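Local coordinates for putative lipoprotein YerB (PDB 2PSB) that is of unknown molecular function but is a putative membrane lipoprotein that interacts with PcrA, at residues 111-114 against 115-119; 119-123 against 124-128. One frame throughout, in Å; residues are numbered along the deposited sequence.

Contact 1 (111-114 against 115-119); sequences KQLE and SGAAD
The backbone N of Ala117 reaches back to Gln112 O over 3.2 Å while Gly116 N makes a weak bond to Leu113 O, the paired closure of a Schellman motif that ends helix 107-114. Gly116 is the C-prime residue; its positive phi of 88° would jam a beta carbon against the preceding carbonyl oxygen, which is why glycine suits the place. Gln112 O is gripped twice, because Ser115 N, also at 3.2 Å, comes over the face of the carbonyl opposite to that used by Ala117 N. At the first non-helical residue, Ser115 adds a side-chain bond. Its OG stands anti to its own carbonyl carbon (chi1 -66°), folded back along the helix, and donates to Lys111 O over 2.6 Å from above the carbonyl plane; a small hydroxyl residue can thus bond to a carbonyl of the last turn. Alanines follow, short enough to lie close to the helix end. Ala117 CB lies against Gln112 O at 3.0 Å, with Gln112 CG alongside. Leucine fits the buried position of Leu113, since its branched end also packs on Val90 of helix 87-94 and on Phe100 and His102 of strand 99-102. Although its CB leads off from the turn, the CD2 methyl of Leu113 comes back against the alanines, 4.2 Å from Ala117 CB and 4.1 Å from Ala118 CB.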
ATOM      1  N   LYS A 111       7.635 -16.060 -11.665  1.00 49.03           N
ATOM      2  CA  LYS A 111       7.753 -16.049 -13.118  1.00 49.59           C
ATOM      3  C   LYS A 111       7.580 -14.642 -13.660  1.00 48.45           C
ATOM      4  O   LYS A 111       8.305 -14.212 -14.555  1.00 47.78           O
ATOM      5  CB  LYS A 111       6.700 -16.967 -13.751  1.00 51.36           C
ATOM      6  CG  LYS A 111       6.824 -18.443 -13.379  1.00 52.88           C
ATOM      7  CD  LYS A 111       8.098 -19.079 -13.946  1.00 54.43           C
ATOM      8  CE  LYS A 111       8.064 -19.190 -15.465  1.00 52.90           C
ATOM      9  NZ  LYS A 111       6.971 -20.085 -15.936  1.00 51.28           N
ATOM     10  N   GLN A 112       6.609 -13.930 -13.106  1.00 47.05           N
ATOM     11  CA  GLN A 112       6.312 -12.570 -13.523  1.00 46.60           C
ATOM     12  C   GLN A 112       7.555 -11.695 -13.424  1.00 44.79           C
ATOM     13  O   GLN A 112       7.970 -11.073 -14.401  1.00 45.83           O
ATOM     14  CB  GLN A 112       5.190 -12.010 -12.644  1.00 48.95           C
ATOM     15  CG  GLN A 112       4.206 -11.115 -13.370  1.00 52.64           C
ATOM     16  CD  GLN A 112       2.894 -10.986 -12.620  1.00 54.69           C
ATOM     17  OE1 GLN A 112       2.845 -10.433 -11.517  1.00 54.29           O
ATOM     18  NE2 GLN A 112       1.819 -11.503 -13.215  1.00 55.00           N
ATOM     19  N   LEU A 113       8.154 -11.661 -12.241  1.00 43.31           N
ATOM     20  CA  LEU A 113       9.341 -10.856 -12.008  1.00 42.39           C
ATOM     21  C   LEU A 113      10.596 -11.393 -12.701  1.00 42.96           C
ATOM     22  O   LEU A 113      11.491 -10.624 -13.060  1.00 42.87           O
ATOM     23  CB  LEU A 113       9.581 -10.727 -10.507  1.00 40.61           C
ATOM     24  CG  LEU A 113       8.496  -9.910  -9.792  1.00 40.46           C
ATOM     25  CD1 LEU A 113       8.626 -10.071  -8.287  1.00 34.07           C
ATOM     26  CD2 LEU A 113       8.608  -8.441 -10.202  1.00 38.34           C
ATOM     27  N   GLU A 114      10.673 -12.705 -12.889  1.00 43.17           N
ATOM     28  CA  GLU A 114      11.828 -13.279 -13.559  1.00 43.62           C
ATOM     29  C   GLU A 114      11.683 -13.068 -15.065  1.00 43.10           C
ATOM     30  O   GLU A 114      12.633 -13.230 -15.819  1.00 45.16           O
ATOM     31  CB  GLU A 114      11.965 -14.763 -13.212  1.00 44.62           C
ATOM     32  CG  GLU A 114      12.205 -15.000 -11.724  1.00 45.74           C
ATOM     33  CD  GLU A 114      12.670 -16.414 -11.401  1.00 45.98           C
ATOM     34  OE1 GLU A 114      12.038 -17.392 -11.858  1.00 45.35           O
ATOM     35  OE2 GLU A 114      13.670 -16.545 -10.667  1.00 43.27           O
ATOM     36  N   SER A 115      10.485 -12.679 -15.484  1.00 42.68           N
ATOM     37  CA  SER A 115      10.197 -12.408 -16.886  1.00 43.46           C
ATOM     38  C   SER A 115      10.438 -10.936 -17.189  1.00 42.43           C
ATOM     39  O   SER A 115      10.127 -10.467 -18.279  1.00 41.89           O
ATOM     40  CB  SER A 115       8.744 -12.761 -17.218  1.00 46.22           C
ATOM     41  OG  SER A 115       8.515 -14.155 -17.098  1.00 47.63           O
ATOM     42  N   GLY A 116      10.979 -10.219 -16.208  1.00 42.81           N
ATOM     43  CA  GLY A 116      11.283  -8.806 -16.374  1.00 41.54           C
ATOM     44  C   GLY A 116      10.166  -7.833 -16.047  1.00 43.72           C
ATOM     45  O   GLY A 116      10.186  -6.690 -16.505  1.00 42.92           O
ATOM     46  N   ALA A 117       9.198  -8.267 -15.244  1.00 43.29           N
ATOM     47  CA  ALA A 117       8.067  -7.409 -14.893  1.00 42.86           C
ATOM     48  C   ALA A 117       8.465  -6.129 -14.170  1.00 41.89           C
ATOM     49  O   ALA A 117       7.797  -5.111 -14.319  1.00 42.10           O
ATOM     50  CB  ALA A 117       7.056  -8.185 -14.049  1.00 41.61           C
ATOM     51  N   ALA A 118       9.550  -6.160 -13.403  1.00 41.13           N
ATOM     52  CA  ALA A 118       9.957  -4.967 -12.671  1.00 40.47           C
ATOM     53  C   ALA A 118      11.312  -5.082 -11.976  1.00 40.45           C
ATOM     54  O   ALA A 118      11.773  -6.184 -11.672  1.00 40.57           O
ATOM     55  CB  ALA A 118       8.882  -4.626 -11.639  1.00 40.33           C
ATOM     56  N   ASP A 119      11.952  -3.939 -11.737  1.00 38.39           N
ATOM     57  CA  ASP A 119      13.228  -3.930 -11.033  1.00 38.14           C
ATOM     58  C   ASP A 119      12.898  -4.295  -9.596  1.00 38.51           C
ATOM     59  O   ASP A 119      12.244  -3.516  -8.897  1.00 36.12           O
ATOM     60  CB  ASP A 119      13.875  -2.540 -11.059  1.00 39.46           C
ATOM     61  CG  ASP A 119      14.292  -2.111 -12.451  1.00 41.97           C
ATOM     62  OD1 ASP A 119      14.854  -2.956 -13.186  1.00 42.01           O
ATOM     63  OD2 ASP A 119      14.067  -0.929 -12.802  1.00 40.79           O
TER

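Contact 2 (119-123 against 124-128); sequences DYMNG and LDFDG
Asn122 sets its CG anti to the backbone N (chi1 -159°), which carries the amide forward alongside Leu124, while Phe126 with chi1 -53° swings its ring back to Met121. Asn122 is the N-cap of the short helix 123-126, at the point where strand 120-122 runs into it. Its OD1 accepts from Leu124 N at 3.0 Å in a nearly straight bond, 166° at the hydrogen, although the modelled place of that nitrogen is less certain. Asparagine suits an N-cap because its short side chain offers an acceptor to an amide of the first turn; here OD1 also accepts from Gly104 N. With an alanine in place of Asn122, the amides of Leu124 and Gly104 would probably lose their shared acceptor and the helix start its cap. The backbone O of Asn122 serves the turn too, taking Asp125 N at 2.8 Å from above the carbonyl plane, and it lies at the edge of the Phe126 ring. Asp125 OD2 accepts from two waters, one of which, 2.7 Å away, in turn accepts from Asn122 N, so a carboxylate reaches the strand amide through solvent. On the buried side, selenomethionine Met121 crosses Phe126 at about a right angle in a Met-aromatic contact. The unbranched chain of Met121 can lay CG against the ring and carry SE out over its face, while the apolar ring of Phe126 fills a buried site against Ala153 of helix 147-157. Met121 SE stands over that face at a distance, 5.4 Å from the Phe126 centroid. Met121 CG comes closer, 3.9 Å from Phe126 CE1.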
ATOM      1  N   ASP A 119      11.952  -3.939 -11.737  1.00 38.39           N
ATOM      2  CA  ASP A 119      13.228  -3.930 -11.033  1.00 38.14           C
ATOM      3  C   ASP A 119      12.898  -4.295  -9.596  1.00 38.51           C
ATOM      4  O   ASP A 119      12.244  -3.516  -8.897  1.00 36.12           O
ATOM      5  CB  ASP A 119      13.875  -2.540 -11.059  1.00 39.46           C
ATOM      6  CG  ASP A 119      14.292  -2.111 -12.451  1.00 41.97           C
ATOM      7  OD1 ASP A 119      14.854  -2.956 -13.186  1.00 42.01           O
ATOM      8  OD2 ASP A 119      14.067  -0.929 -12.802  1.00 40.79           O
ATOM      9  N   TYR A 120      13.342  -5.468  -9.153  1.00 36.77           N
ATOM     10  CA  TYR A 120      13.043  -5.906  -7.796  1.00 36.57           C
ATOM     11  C   TYR A 120      14.232  -6.167  -6.889  1.00 35.46           C
ATOM     12  O   TYR A 120      15.388  -6.211  -7.320  1.00 36.18           O
ATOM     13  CB  TYR A 120      12.162  -7.159  -7.822  1.00 37.43           C
ATOM     14  CG  TYR A 120      12.785  -8.385  -8.465  1.00 38.46           C
ATOM     15  CD1 TYR A 120      12.913  -8.485  -9.853  1.00 39.64           C
ATOM     16  CD2 TYR A 120      13.193  -9.475  -7.688  1.00 35.93           C
ATOM     17  CE1 TYR A 120      13.424  -9.645 -10.451  1.00 39.65           C
ATOM     18  CE2 TYR A 120      13.703 -10.634  -8.275  1.00 37.25           C
ATOM     19  CZ  TYR A 120      13.811 -10.715  -9.656  1.00 38.22           C
ATOM     20  OH  TYR A 120      14.272 -11.874 -10.248  1.00 39.66           O
HETATM   21  N   MSE A 121      13.915  -6.327  -5.612  1.00 33.35           N
HETATM   22  CA  MSE A 121      14.884  -6.613  -4.567  1.00 32.73           C
HETATM   23  C   MSE A 121      14.222  -7.700  -3.720  1.00 32.51           C
HETATM   24  O   MSE A 121      13.222  -7.450  -3.040  1.00 31.59           O
HETATM   25  CB  MSE A 121      15.134  -5.370  -3.720  1.00 34.94           C
HETATM   26  CG  MSE A 121      16.233  -5.539  -2.707  1.00 37.77           C
HETATM   27 SE   MSE A 121      16.237  -4.101  -1.461  1.00 43.04          SE
HETATM   28  CE  MSE A 121      16.747  -2.724  -2.711  1.00 46.19           C
ATOM     29  N   ASN A 122      14.781  -8.903  -3.780  1.00 32.11           N
ATOM     30  CA  ASN A 122      14.243 -10.045  -3.056  1.00 33.14           C
ATOM     31  C   ASN A 122      15.025 -10.301  -1.779  1.00 34.72           C
ATOM     32  O   ASN A 122      16.246 -10.507  -1.804  1.00 34.77           O
ATOM     33  CB  ASN A 122      14.286 -11.295  -3.944  1.00 33.08           C
ATOM     34  CG  ASN A 122      13.321 -12.374  -3.488  1.00 33.77           C
ATOM     35  OD1 ASN A 122      13.053 -12.526  -2.295  1.00 31.07           O
ATOM     36  ND2 ASN A 122      12.806 -13.142  -4.439  1.00 35.78           N
ATOM     37  N   GLY A 123      14.308 -10.292  -0.663  1.00 35.60           N
ATOM     38  CA  GLY A 123      14.938 -10.529   0.616  1.00 34.72           C
ATOM     39  C   GLY A 123      15.715 -11.823   0.571  1.00 34.17           C
ATOM     40  O   GLY A 123      16.677 -12.007   1.311  1.00 34.66           O
ATOM     41  N   LEU A 124      15.297 -12.730  -0.300  1.00 33.55           N
ATOM     42  CA  LEU A 124      15.985 -14.009  -0.422  1.00 36.68           C
ATOM     43  C   LEU A 124      17.463 -13.806  -0.783  1.00 37.85           C
ATOM     44  O   LEU A 124      18.345 -14.450  -0.211  1.00 39.30           O
ATOM     45  CB  LEU A 124      15.323 -14.879  -1.503  1.00 36.08           C
ATOM     46  CG  LEU A 124      13.839 -15.264  -1.406  1.00 36.01           C
ATOM     47  CD1 LEU A 124      13.517 -16.271  -2.512  1.00 35.04           C
ATOM     48  CD2 LEU A 124      13.526 -15.868  -0.052  1.00 32.18           C
ATOM     49  N   ASP A 125      17.725 -12.895  -1.716  1.00 37.18           N
ATOM     50  CA  ASP A 125      19.084 -12.632  -2.174  1.00 37.13           C
ATOM     51  C   ASP A 125      19.949 -11.766  -1.285  1.00 37.37           C
ATOM     52  O   ASP A 125      21.172 -11.782  -1.413  1.00 38.52           O
ATOM     53  CB  ASP A 125      19.050 -12.004  -3.561  1.00 35.95           C
ATOM     54  CG  ASP A 125      18.194 -12.779  -4.516  1.00 36.39           C
ATOM     55  OD1 ASP A 125      18.295 -14.023  -4.520  1.00 38.94           O
ATOM     56  OD2 ASP A 125      17.424 -12.149  -5.264  1.00 38.80           O
ATOM     57  N   PHE A 126      19.335 -11.012  -0.383  1.00 37.43           N
ATOM     58  CA  PHE A 126      20.108 -10.126   0.478  1.00 35.58           C
ATOM     59  C   PHE A 126      19.912 -10.412   1.947  1.00 34.74           C
ATOM     60  O   PHE A 126      20.375  -9.650   2.795  1.00 34.48           O
ATOM     61  CB  PHE A 126      19.744  -8.666   0.204  1.00 34.51           C
ATOM     62  CG  PHE A 126      19.840  -8.276  -1.239  1.00 34.96           C
ATOM     63  CD1 PHE A 126      18.846  -8.646  -2.139  1.00 33.22           C
ATOM     64  CD2 PHE A 126      20.924  -7.533  -1.701  1.00 34.82           C
ATOM     65  CE1 PHE A 126      18.927  -8.281  -3.479  1.00 35.86           C
ATOM     66  CE2 PHE A 126      21.017  -7.160  -3.037  1.00 33.70           C
ATOM     67  CZ  PHE A 126      20.018  -7.533  -3.932  1.00 35.59           C
ATOM     68  N   ASP A 127      19.226 -11.505   2.250  1.00 35.38           N
ATOM     69  CA  ASP A 127      18.992 -11.870   3.640  1.00 37.52           C
ATOM     70  C   ASP A 127      20.352 -12.078   4.294  1.00 38.95           C
ATOM     71  O   ASP A 127      21.028 -13.070   4.022  1.00 40.49           O
ATOM     72  CB  ASP A 127      18.160 -13.156   3.720  1.00 38.73           C
ATOM     73  CG  ASP A 127      17.521 -13.351   5.085  1.00 38.32           C
ATOM     74  OD1 ASP A 127      17.586 -12.416   5.906  1.00 38.15           O
ATOM     75  OD2 ASP A 127      16.948 -14.432   5.332  1.00 40.24           O
ATOM     76  N   GLY A 128      20.753 -11.130   5.141  1.00 38.98           N
ATOM     77  CA  GLY A 128      22.040 -11.212   5.809  1.00 38.20           C
ATOM     78  C   GLY A 128      22.889  -9.976   5.564  1.00 40.04           C
ATOM     79  O   GLY A 128      23.869  -9.735   6.259  1.00 40.74           O
TER
HETATM   80  O   HOH W   1      15.675 -13.480  -7.631  1.00 72.81           O
HETATM   81  O   HOH W   2      16.734  -9.538  -5.752  1.00 34.67           O

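In the fold
Contact 1 comes first along the chain and contact 2 continues directly from it, with Asp119 common to both; their centres are about 14 Å apart. Together they carry the chain from the end of helix 107-114 through a loop into strand 120-122, parallel to strand 99-102, and on into helix 123-126. Tyr120 joins them: its ring packs on Leu113 and its hydroxyl end lies near Glu114. At the shared residue, Asp119 forms salt bridges with Lys160 and Arg31. The two centres lie about 20 and 19 Å from the chain centre, and both contacts belong to the N-terminal DUF3048 domain; the end of one helix and the start of the next thus flank a short strand at the periphery.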